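Dihydroorotate dehydrogenase (Schistosoma mansoni, PDB 6UY4) probably catalyses the quinone-dependent oxidation of (S)-dihydroorotate to orotate with FMN as cofactor, a step of de novo pyrimidine synthesis. Local coordinates at residues 313-318 / 346-351; 178-183 / 222-227. All blocks are in the same frame, centred on the assembly; numbering follows the deposited sequence.

Interaction 1: residues 313-318 / 346-351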
loop_
_atom_site.group_PDB
_atom_site.type_symbol
_atom_site.label_atom_id
_atom_site.label_comp_id
_atom_site.label_asym_id
_atom_site.label_seq_id
_atom_site.Cartn_x
_atom_site.Cartn_y
_atom_site.Cartn_z
ATOM N N ASP A 313 -1.206 -2.160 16.317
ATOM C CA ASP A 313 -1.486 -1.292 17.459
ATOM C C ASP A 313 -1.890 0.102 17.002
ATOM O O ASP A 313 -2.838 0.688 17.538
ATOM C CB ASP A 313 -0.269 -1.219 18.379
ATOM C CG ASP A 313 -0.025 -2.515 19.130
ATOM O OD1 ASP A 313 -1.001 -3.259 19.373
ATOM O OD2 ASP A 313 1.142 -2.782 19.488
ATOM N N CYS A 314 -1.181 0.647 16.009
ATOM C CA CYS A 314 -1.550 1.949 15.462
ATOM C C CYS A 314 -2.959 1.920 14.889
ATOM O O CYS A 314 -3.737 2.862 15.082
ATOM C CB CYS A 314 -0.543 2.373 14.395
ATOM S SG CYS A 314 -0.889 3.973 13.630
ATOM N N LEU A 315 -3.308 0.838 14.188
ATOM C CA LEU A 315 -4.665 0.682 13.674
ATOM C C LEU A 315 -5.679 0.650 14.811
ATOM O O LEU A 315 -6.722 1.309 14.748
ATOM C CB LEU A 315 -4.763 -0.592 12.836
ATOM C CG LEU A 315 -6.168 -1.010 12.401
ATOM C CD1 LEU A 315 -6.735 -0.017 11.401
ATOM C CD2 LEU A 315 -6.165 -2.419 11.827
ATOM N N ARG A 316 -5.382 -0.118 15.863
ATOM C CA ARG A 316 -6.289 -0.199 17.001
ATOM C C ARG A 316 -6.471 1.159 17.669
ATOM O O ARG A 316 -7.542 1.442 18.219
ATOM C CB ARG A 316 -5.773 -1.233 18.006
ATOM C CG ARG A 316 -6.752 -1.568 19.121
ATOM C CD ARG A 316 -6.244 -2.704 20.001
ATOM N NE ARG A 316 -6.116 -3.963 19.271
ATOM C CZ ARG A 316 -4.955 -4.520 18.936
ATOM N NH1 ARG A 316 -3.815 -3.933 19.270
ATOM N NH2 ARG A 316 -4.936 -5.668 18.271
ATOM N N LYS A 317 -5.448 2.016 17.621
ATOM C CA LYS A 317 -5.586 3.365 18.162
ATOM C C LYS A 317 -6.496 4.216 17.285
ATOM O O LYS A 317 -7.429 4.857 17.781
ATOM C CB LYS A 317 -4.212 4.023 18.303
ATOM C CG LYS A 317 -3.359 3.483 19.439
ATOM C CD LYS A 317 -2.058 4.267 19.562
ATOM C CE LYS A 317 -1.223 3.786 20.738
ATOM N N VAL A 318 -6.234 4.234 15.976
ATOM C CA VAL A 318 -7.013 5.069 15.064
ATOM C C VAL A 318 -8.479 4.658 15.076
ATOM O O VAL A 318 -9.378 5.508 15.060
ATOM C CB VAL A 318 -6.416 5.008 13.645
ATOM C CG1 VAL A 318 -7.295 5.762 12.658
ATOM C CG2 VAL A 318 -5.003 5.571 13.642
ATOM N N ALA A 346 -9.467 -5.494 15.042
ATOM C CA ALA A 346 -9.009 -4.241 15.628
ATOM C C ALA A 346 -9.749 -3.026 15.085
ATOM O O ALA A 346 -9.657 -1.949 15.684
ATOM C CB ALA A 346 -7.506 -4.074 15.400
ATOM N N GLY A 347 -10.474 -3.167 13.976
ATOM C CA GLY A 347 -11.253 -2.065 13.448
ATOM C C GLY A 347 -11.154 -1.892 11.946
ATOM O O GLY A 347 -11.745 -0.964 11.386
ATOM N N ALA A 348 -10.417 -2.776 11.280
ATOM C CA ALA A 348 -10.218 -2.676 9.842
ATOM C C ALA A 348 -11.353 -3.358 9.092
ATOM O O ALA A 348 -11.871 -4.392 9.524
ATOM C CB ALA A 348 -8.880 -3.294 9.435
ATOM N N SER A 349 -11.745 -2.763 7.965
ATOM C CA SER A 349 -12.725 -3.365 7.074
ATOM C C SER A 349 -12.091 -4.047 5.871
ATOM O O SER A 349 -12.709 -4.940 5.283
ATOM C CB SER A 349 -13.725 -2.308 6.587
ATOM O OG SER A 349 -14.466 -1.774 7.670
ATOM N N LEU A 350 -10.881 -3.640 5.497
ATOM C CA LEU A 350 -10.108 -4.283 4.447
ATOM C C LEU A 350 -8.685 -4.486 4.944
ATOM O O LEU A 350 -8.252 -3.864 5.917
ATOM C CB LEU A 350 -10.106 -3.453 3.155
ATOM C CG LEU A 350 -11.450 -3.267 2.450
ATOM C CD1 LEU A 350 -11.308 -2.334 1.257
ATOM C CD2 LEU A 350 -12.017 -4.610 2.017
ATOM N N VAL A 351 -7.955 -5.373 4.268
ATOM C CA VAL A 351 -6.564 -5.647 4.605
ATOM C C VAL A 351 -5.748 -5.731 3.322
ATOM O O VAL A 351 -6.248 -6.132 2.268
ATOM C CB VAL A 351 -6.408 -6.942 5.435
ATOM C CG1 VAL A 351 -7.006 -6.766 6.824
ATOM C CG2 VAL A 351 -7.042 -8.122 4.719
#
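Arg316, whose guanidinium passes by Ala346 across the contact, makes a salt bridge within its own helix: NH1 of Arg316 lies 2.9 Å from OD1 of Asp313. The carboxylate oxygen sits at the edge of the guanidinium and in its plane, although the N-H direction is poor (120°), which makes the hydrogen bond a weak one. The setting is the outer layer of the dihydroorotate dehydrogenase TIM barrel, where helix 305-321 meets the turn leading from helix 337-346 into strand 350-353. Arg316 leaves the helix with CG anti to the backbone N (chi1 -170°) and bends at chi3, so that the chain reaches Asp313 one turn back while NE of Arg316 passes 4.1 Å from CB of Ala346, an oblique, purely van der Waals approach. A small methyl suits this place, because it lets the turn come close: the CA atoms of Arg316 and Ala346 are 5.1 Å apart. Gly347 then ends helix 337-346 in a Schellman motif, with a positive phi (136°) at which a side chain would collide with the carbonyl oxygen of Ala346, so glycine suits the turn. Beyond it, Leu350 bonds through its backbone to Leu328 and Gly330 of strand 328-331, and Val351 to Pro85 and to Gly87 of strand 86-88. The buried, apolar part of the contact belongs to Leu315, a branched side chain that also touches Ile270 and Lys343. One of its methyls serves both alanines: CD2 of Leu315 is 4.2 Å from CB of Ala346 and 3.7 Å from CB of Ala348.

Interaction 2: residues 178-183 / 222-227; sequences DPTADY and LSKVLA
Lys224 reaches from helix 215-230 toward the start of helix 179-190, its CG anti to the carbonyl carbon (chi1 -65°) and the rest of the chain extended. It crosses the Thr180 side chain at a slant, so that CD of Lys224 comes within 4.1 Å of Thr180 OG1 and NZ of Lys224 within 3.9 Å of the same oxygen. The ammonium nitrogen NZ of Lys224 also stands 4.3 Å from OD2 of Asp178, beyond a salt bridge but near enough for the opposite charges probably to attract; Asp220, in its own helix, gives it a long, weak ion pair. A long, flexible lysine suits this exposed margin. Asp178 is the N-cap residue of its helix, and Thr180 OG1 donates to Asp178 OD1 at 2.8 Å, meeting that oxygen from above the carboxylate plane, 40° out of it. Both helices belong to the outer ring of the TIM barrel and follow successive strands, 165-170 and 196-200. Next in sequence, Val225 is buried between the helices, its compact branched side chain also touching Val184, Val187 and Ile199. CG2 of Val225 meets CB of Tyr183 at 4.2 Å, while the end of the tyrosine leads away from residues 222-227; its side chain also touches Leu221 and Ile199.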
loop_
_atom_site.group_PDB
_atom_site.type_symbol
_atom_site.label_atom_id
_atom_site.label_comp_id
_atom_site.label_asym_id
_atom_site.label_seq_id
_atom_site.Cartn_x
_atom_site.Cartn_y
_atom_site.Cartn_z
ATOM N N ASP A 178 4.405 23.218 -5.404
ATOM C CA ASP A 178 3.297 23.055 -4.468
ATOM C C ASP A 178 2.879 21.590 -4.445
ATOM O O ASP A 178 2.202 21.125 -5.375
ATOM C CB ASP A 178 2.116 23.946 -4.864
ATOM C CG ASP A 178 1.043 24.005 -3.794
ATOM O OD1 ASP A 178 1.258 23.442 -2.698
ATOM O OD2 ASP A 178 -0.018 24.615 -4.046
ATOM N N PRO A 179 3.259 20.822 -3.419
ATOM C CA PRO A 179 2.875 19.399 -3.399
ATOM C C PRO A 179 1.374 19.181 -3.346
ATOM O O PRO A 179 0.872 18.226 -3.951
ATOM C CB PRO A 179 3.572 18.869 -2.136
ATOM C CG PRO A 179 4.668 19.850 -1.858
ATOM C CD PRO A 179 4.136 21.178 -2.293
ATOM N N THR A 180 0.641 20.041 -2.635
ATOM C CA THR A 180 -0.811 19.902 -2.582
ATOM C C THR A 180 -1.434 20.042 -3.962
ATOM O O THR A 180 -2.456 19.409 -4.249
ATOM C CB THR A 180 -1.410 20.932 -1.624
ATOM O OG1 THR A 180 -1.258 22.245 -2.176
ATOM C CG2 THR A 180 -0.713 20.873 -0.275
ATOM N N ALA A 181 -0.835 20.862 -4.830
ATOM C CA ALA A 181 -1.320 20.965 -6.202
ATOM C C ALA A 181 -1.125 19.652 -6.953
ATOM O O ALA A 181 -1.948 19.288 -7.801
ATOM C CB ALA A 181 -0.613 22.109 -6.926
ATOM N N ASP A 182 -0.043 18.930 -6.651
ATOM C CA ASP A 182 0.178 17.632 -7.280
ATOM C C ASP A 182 -0.878 16.624 -6.847
ATOM O O ASP A 182 -1.370 15.840 -7.668
ATOM C CB ASP A 182 1.576 17.114 -6.948
ATOM C CG ASP A 182 2.671 17.949 -7.578
ATOM O OD1 ASP A 182 2.387 19.096 -7.987
ATOM O OD2 ASP A 182 3.813 17.455 -7.674
ATOM N N TYR A 183 -1.235 16.625 -5.560
ATOM C CA TYR A 183 -2.285 15.729 -5.088
ATOM C C TYR A 183 -3.632 16.089 -5.699
ATOM O O TYR A 183 -4.413 15.201 -6.060
ATOM C CB TYR A 183 -2.360 15.762 -3.561
ATOM C CG TYR A 183 -1.133 15.205 -2.874
ATOM C CD1 TYR A 183 -0.819 13.856 -2.960
ATOM C CD2 TYR A 183 -0.295 16.026 -2.128
ATOM C CE1 TYR A 183 0.296 13.340 -2.333
ATOM C CE2 TYR A 183 0.825 15.518 -1.496
ATOM C CZ TYR A 183 1.115 14.174 -1.602
ATOM O OH TYR A 183 2.227 13.662 -0.974
ATOM N N LEU A 222 -6.325 18.616 2.595
ATOM C CA LEU A 222 -7.607 17.927 2.491
ATOM C C LEU A 222 -8.702 18.846 1.970
ATOM O O LEU A 222 -9.616 18.386 1.277
ATOM C CB LEU A 222 -8.005 17.344 3.847
ATOM C CG LEU A 222 -7.108 16.230 4.387
ATOM C CD1 LEU A 222 -7.699 15.638 5.657
ATOM C CD2 LEU A 222 -6.898 15.156 3.333
ATOM N N SER A 223 -8.630 20.140 2.284
ATOM C CA SER A 223 -9.643 21.073 1.801
ATOM C C SER A 223 -9.596 21.191 0.282
ATOM O O SER A 223 -10.626 21.086 -0.394
ATOM C CB SER A 223 -9.452 22.439 2.460
ATOM O OG SER A 223 -10.485 23.333 2.085
ATOM N N LYS A 224 -8.401 21.405 -0.273
ATOM C CA LYS A 224 -8.266 21.513 -1.722
ATOM C C LYS A 224 -8.567 20.187 -2.408
ATOM O O LYS A 224 -9.159 20.164 -3.494
ATOM C CB LYS A 224 -6.861 21.995 -2.083
ATOM C CG LYS A 224 -6.544 23.406 -1.619
ATOM C CD LYS A 224 -5.082 23.743 -1.854
ATOM C CE LYS A 224 -4.779 25.184 -1.485
ATOM N NZ LYS A 224 -3.314 25.461 -1.488
ATOM N N VAL A 225 -8.165 19.073 -1.792
ATOM C CA VAL A 225 -8.397 17.764 -2.396
ATOM C C VAL A 225 -9.888 17.456 -2.457
ATOM O O VAL A 225 -10.393 16.965 -3.475
ATOM C CB VAL A 225 -7.620 16.679 -1.627
ATOM C CG1 VAL A 225 -8.154 15.298 -1.964
ATOM C CG2 VAL A 225 -6.139 16.766 -1.955
ATOM N N LEU A 226 -10.620 17.746 -1.379
ATOM C CA LEU A 226 -12.058 17.494 -1.380
ATOM C C LEU A 226 -12.794 18.425 -2.334
ATOM O O LEU A 226 -13.822 18.039 -2.902
ATOM C CB LEU A 226 -12.619 17.626 0.035
ATOM C CG LEU A 226 -12.202 16.505 0.988
ATOM C CD1 LEU A 226 -12.874 16.674 2.335
ATOM C CD2 LEU A 226 -12.526 15.148 0.384
ATOM N N ALA A 227 -12.294 19.647 -2.519
ATOM C CA ALA A 227 -12.890 20.549 -3.499
ATOM C C ALA A 227 -12.748 19.990 -4.908
ATOM O O ALA A 227 -13.704 19.997 -5.694
ATOM C CB ALA A 227 -12.247 21.932 -3.397
#

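Interaction 2 (178-183 with 222-227) comes first along the chain and is complete before interaction 1 (313-318 with 346-351) begins; both belong to the same TIM barrel. Their centres are 26 Å apart and their nearest atoms about 12 Å, so they do not touch. What they share is the eight-stranded parallel sheet: interaction 2 joins helices 179-190 and 215-230 beside strand 196-200, whereas interaction 1 joins helix 305-321 to the entry of strand 350-353. The side chains of Tyr183 and Leu315 are about 10 and 12 Å from the bound FMN, so neither contact touches the flavin: interaction 2 lies between two outer helices, interaction 1 where an outer helix meets the turn into a barrel strand.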